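Local coordinates for putative Nitroreductase (Desulfovibrio desulfuricans subsp. desulfuricans str. G20, PDB 3E39), which binds flavin mononucleotide and probably works as an FMN-dependent oxidoreductase of the nitroreductase family, at residues Gly77-Glu89 against Leu138-Gly152. Residues are numbered along the deposited sequence; the frame is centred on the assembly and turned at random.
Sequences GAKVIILVFLDRE and LDPARLSFEAAIAAG
Asp87 and Arg142 close one end of this strand pair side-on: NE gives a nearly straight bond to OD1 (2.8 Å) and NH2 a more bent one to OD2. The guanidinium takes OD1 at its edge, yet NE meets that oxygen from above the carboxylate plane, the two planes standing 57° apart. From the opposite face Glu89 N binds the same OD1 in an Asx turn, and Arg51 reaches OD2, so the carboxylate is held at both oxygens. Arg88, stretched out from CG to NE, runs over the turn before the partner strand; its NE bonds Pro140 O at 2.9 Å, and Ser144 CB lies 3.6 Å above the plane of its guanidinium, offset toward the rim.

From this end onward, 80-87 and 143-152 run antiparallel as the two inner strands of this chain's sheet, flanked by 50-56 and 118-122, in the nitroreductase fold. Of two classic beta bulges, one lies at the far end, where Lys79 N and Val80 N share Ala151 O; the other lies within the pairing, where Glu146 and Ala147 face Val84 and the register shifts by one. Beyond that shift the rings of Phe85 and Phe145 lie obliquely, planes at 32°. Phe145, its CG anti to the backbone N (chi1 -179°), brings its ring edge to Val84 O, while Leu138 CD1 touches Phe85 CZ at 3.6 Å. Leu170 of the second subunit packs on Phe85.

On the other face Leu86 CD1 rests against Glu146 CD, and the side chain of Glu146, bent at chi2, takes a 2.6 Å bond from Ser144 OG at OE2, with His98 at OE1. Farther along that face the side chain of Ala147 is about 7 Å from the bound FMN.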
# COMPACT_ATOMS: atom_id res chain seq x y z
N GLY A 77 1.00 -14.46 -20.36
CA GLY A 77 1.61 -13.38 -21.14
C GLY A 77 2.71 -12.62 -20.42
O GLY A 77 3.58 -12.01 -21.05
N ALA A 78 2.69 -12.67 -19.09
CA ALA A 78 3.67 -11.97 -18.26
C ALA A 78 5.06 -12.56 -18.43
O ALA A 78 5.20 -13.72 -18.80
CB ALA A 78 3.26 -12.04 -16.80
N LYS A 79 6.08 -11.74 -18.22
CA LYS A 79 7.46 -12.24 -18.28
C LYS A 79 7.95 -12.63 -16.91
O LYS A 79 8.81 -13.52 -16.78
CB LYS A 79 8.42 -11.21 -18.91
CG LYS A 79 8.00 -10.79 -20.31
CD LYS A 79 7.64 -11.98 -21.22
CE LYS A 79 6.78 -11.54 -22.37
NZ LYS A 79 6.20 -12.68 -23.14
N VAL A 80 7.42 -11.98 -15.88
CA VAL A 80 7.72 -12.37 -14.51
C VAL A 80 6.47 -12.17 -13.65
O VAL A 80 5.68 -11.26 -13.87
CB VAL A 80 8.93 -11.57 -13.93
CG1 VAL A 80 8.63 -10.08 -13.85
CG2 VAL A 80 9.37 -12.14 -12.54
N ILE A 81 6.29 -13.08 -12.70
CA ILE A 81 5.22 -13.02 -11.71
C ILE A 81 5.89 -13.06 -10.32
O ILE A 81 6.79 -13.90 -10.08
CB ILE A 81 4.23 -14.19 -11.88
CG1 ILE A 81 3.48 -14.02 -13.22
CG2 ILE A 81 3.20 -14.20 -10.75
CD1 ILE A 81 2.68 -15.20 -13.66
N ILE A 82 5.51 -12.14 -9.44
CA ILE A 82 6.01 -12.14 -8.07
C ILE A 82 4.82 -12.52 -7.17
O ILE A 82 3.80 -11.81 -7.11
CB ILE A 82 6.64 -10.77 -7.64
CG1 ILE A 82 7.88 -10.44 -8.48
CG2 ILE A 82 7.03 -10.79 -6.11
CD1 ILE A 82 8.40 -9.01 -8.26
N LEU A 83 4.92 -13.66 -6.52
CA LEU A 83 3.93 -14.07 -5.55
C LEU A 83 4.26 -13.46 -4.19
O LEU A 83 5.42 -13.50 -3.74
CB LEU A 83 3.81 -15.59 -5.47
CG LEU A 83 3.56 -16.32 -6.79
CD1 LEU A 83 3.46 -17.85 -6.55
CD2 LEU A 83 2.33 -15.80 -7.46
N VAL A 84 3.25 -12.86 -3.56
CA VAL A 84 3.40 -12.21 -2.27
C VAL A 84 2.62 -12.98 -1.20
O VAL A 84 1.44 -13.31 -1.39
CB VAL A 84 2.87 -10.78 -2.35
CG1 VAL A 84 3.16 -10.00 -1.05
CG2 VAL A 84 3.46 -10.08 -3.59
N PHE A 85 3.27 -13.21 -0.06
CA PHE A 85 2.67 -13.95 1.04
C PHE A 85 2.96 -13.25 2.37
O PHE A 85 3.83 -12.37 2.48
CB PHE A 85 3.30 -15.35 1.20
CG PHE A 85 3.32 -16.16 -0.05
CD1 PHE A 85 4.34 -15.99 -0.98
CD2 PHE A 85 2.34 -17.12 -0.31
CE1 PHE A 85 4.37 -16.71 -2.14
CE2 PHE A 85 2.38 -17.85 -1.48
CZ PHE A 85 3.38 -17.65 -2.39
N LEU A 86 2.17 -13.60 3.37
CA LEU A 86 2.51 -13.26 4.73
C LEU A 86 2.95 -14.57 5.39
O LEU A 86 2.33 -15.63 5.20
CB LEU A 86 1.35 -12.69 5.54
CG LEU A 86 0.84 -11.32 5.12
CD1 LEU A 86 -0.47 -11.00 5.76
CD2 LEU A 86 1.89 -10.27 5.47
N ASP A 87 4.03 -14.48 6.15
CA ASP A 87 4.50 -15.58 6.98
C ASP A 87 3.61 -15.58 8.21
O ASP A 87 3.62 -14.64 9.01
CB ASP A 87 5.96 -15.36 7.33
CG ASP A 87 6.53 -16.45 8.25
OD1 ASP A 87 5.78 -17.10 8.99
OD2 ASP A 87 7.75 -16.61 8.26
N ARG A 88 2.84 -16.63 8.39
CA ARG A 88 1.91 -16.72 9.52
C ARG A 88 2.59 -16.63 10.88
O ARG A 88 1.96 -16.16 11.83
CB ARG A 88 1.04 -17.98 9.43
CG ARG A 88 0.12 -17.96 8.22
CD ARG A 88 -0.82 -19.16 8.15
NE ARG A 88 -1.61 -19.18 6.92
CZ ARG A 88 -2.74 -18.51 6.73
NH1 ARG A 88 -3.25 -17.72 7.67
NH2 ARG A 88 -3.35 -18.58 5.56
N GLU A 89 3.84 -17.06 10.98
CA GLU A 89 4.57 -16.96 12.25
C GLU A 89 4.96 -15.53 12.61
O GLU A 89 5.04 -15.19 13.78
CB GLU A 89 5.82 -17.85 12.23
CG GLU A 89 5.47 -19.32 12.29
CD GLU A 89 4.65 -19.62 13.54
OE1 GLU A 89 5.11 -19.23 14.65
OE2 GLU A 89 3.54 -20.21 13.41
N LEU A 138 4.12 -25.41 -1.43
CA LEU A 138 4.07 -24.45 -0.30
C LEU A 138 3.02 -24.89 0.72
O LEU A 138 2.03 -25.54 0.39
CB LEU A 138 3.80 -23.03 -0.81
CG LEU A 138 4.79 -22.47 -1.83
CD1 LEU A 138 4.35 -21.09 -2.39
CD2 LEU A 138 6.18 -22.38 -1.20
N ASP A 139 3.23 -24.51 1.97
CA ASP A 139 2.40 -24.93 3.08
C ASP A 139 1.43 -23.81 3.47
O ASP A 139 1.88 -22.77 3.96
CB ASP A 139 3.34 -25.27 4.24
CG ASP A 139 2.64 -25.85 5.45
OD1 ASP A 139 1.42 -26.11 5.38
OD2 ASP A 139 3.35 -26.05 6.46
N PRO A 140 0.12 -24.01 3.23
CA PRO A 140 -0.83 -22.98 3.64
C PRO A 140 -0.89 -22.77 5.16
O PRO A 140 -1.44 -21.77 5.60
CB PRO A 140 -2.18 -23.49 3.10
CG PRO A 140 -1.86 -24.62 2.17
CD PRO A 140 -0.55 -25.16 2.59
N ALA A 141 -0.35 -23.70 5.95
CA ALA A 141 -0.31 -23.54 7.40
C ALA A 141 0.82 -22.58 7.78
O ALA A 141 0.85 -22.04 8.89
CB ALA A 141 -0.13 -24.90 8.09
N ARG A 142 1.74 -22.34 6.85
CA ARG A 142 2.86 -21.44 7.11
C ARG A 142 2.69 -20.09 6.44
O ARG A 142 3.20 -19.09 6.95
CB ARG A 142 4.16 -22.02 6.60
CG ARG A 142 5.38 -21.14 6.93
CD ARG A 142 5.44 -20.75 8.46
NE ARG A 142 6.53 -19.83 8.76
CZ ARG A 142 7.81 -20.18 8.79
NH1 ARG A 142 8.20 -21.43 8.53
NH2 ARG A 142 8.73 -19.26 9.06
N LEU A 143 2.00 -20.08 5.30
CA LEU A 143 1.90 -18.87 4.49
C LEU A 143 0.47 -18.50 4.13
O LEU A 143 -0.34 -19.39 3.85
CB LEU A 143 2.69 -19.14 3.20
CG LEU A 143 4.20 -19.45 3.30
CD1 LEU A 143 4.70 -20.04 1.96
CD2 LEU A 143 4.98 -18.22 3.73
N SER A 144 0.17 -17.20 4.17
CA SER A 144 -1.09 -16.63 3.69
C SER A 144 -0.76 -16.00 2.33
O SER A 144 0.13 -15.17 2.25
CB SER A 144 -1.62 -15.57 4.65
OG SER A 144 -2.65 -14.85 4.03
N PHE A 145 -1.45 -16.44 1.29
CA PHE A 145 -1.23 -15.99 -0.06
C PHE A 145 -1.97 -14.67 -0.22
O PHE A 145 -3.20 -14.65 -0.13
CB PHE A 145 -1.69 -17.08 -1.04
CG PHE A 145 -1.50 -16.75 -2.50
CD1 PHE A 145 -0.43 -15.98 -2.96
CD2 PHE A 145 -2.37 -17.29 -3.45
CE1 PHE A 145 -0.28 -15.70 -4.31
CE2 PHE A 145 -2.20 -17.04 -4.81
CZ PHE A 145 -1.14 -16.24 -5.24
N GLU A 146 -1.21 -13.59 -0.44
CA GLU A 146 -1.79 -12.24 -0.50
C GLU A 146 -2.09 -11.68 -1.90
O GLU A 146 -3.11 -11.02 -2.09
CB GLU A 146 -0.86 -11.26 0.21
CG GLU A 146 -0.61 -11.61 1.64
CD GLU A 146 -1.86 -11.43 2.48
OE1 GLU A 146 -2.36 -10.28 2.59
OE2 GLU A 146 -2.33 -12.44 3.02
N ALA A 147 -1.20 -11.93 -2.86
CA ALA A 147 -1.34 -11.36 -4.21
C ALA A 147 -0.32 -11.94 -5.14
O ALA A 147 0.68 -12.48 -4.69
CB ALA A 147 -1.10 -9.83 -4.13
N ALA A 148 -0.56 -11.81 -6.45
CA ALA A 148 0.45 -12.11 -7.47
C ALA A 148 0.59 -10.84 -8.29
O ALA A 148 -0.40 -10.23 -8.61
CB ALA A 148 0.02 -13.27 -8.38
N ILE A 149 1.80 -10.43 -8.62
CA ILE A 149 2.01 -9.28 -9.48
C ILE A 149 2.58 -9.85 -10.77
O ILE A 149 3.63 -10.51 -10.74
CB ILE A 149 3.04 -8.28 -8.95
CG1 ILE A 149 2.66 -7.81 -7.56
CG2 ILE A 149 3.12 -7.05 -9.89
CD1 ILE A 149 3.59 -6.78 -7.03
N ALA A 150 1.85 -9.63 -11.86
CA ALA A 150 2.27 -10.04 -13.19
C ALA A 150 2.93 -8.82 -13.81
O ALA A 150 2.39 -7.72 -13.67
CB ALA A 150 1.06 -10.48 -14.05
N ALA A 151 4.05 -9.01 -14.49
CA ALA A 151 4.80 -7.89 -15.05
C ALA A 151 5.51 -8.19 -16.37
O ALA A 151 5.79 -9.33 -16.71
CB ALA A 151 5.83 -7.35 -14.01
N GLY A 152 5.85 -7.12 -17.08
CA GLY A 152 6.59 -7.20 -18.34
C GLY A 152 6.74 -5.82 -18.94
O GLY A 152 6.28 -4.82 -18.37
O HOH W 1 -3.01 -20.25 3.56
O HOH W 2 3.13 -21.18 10.78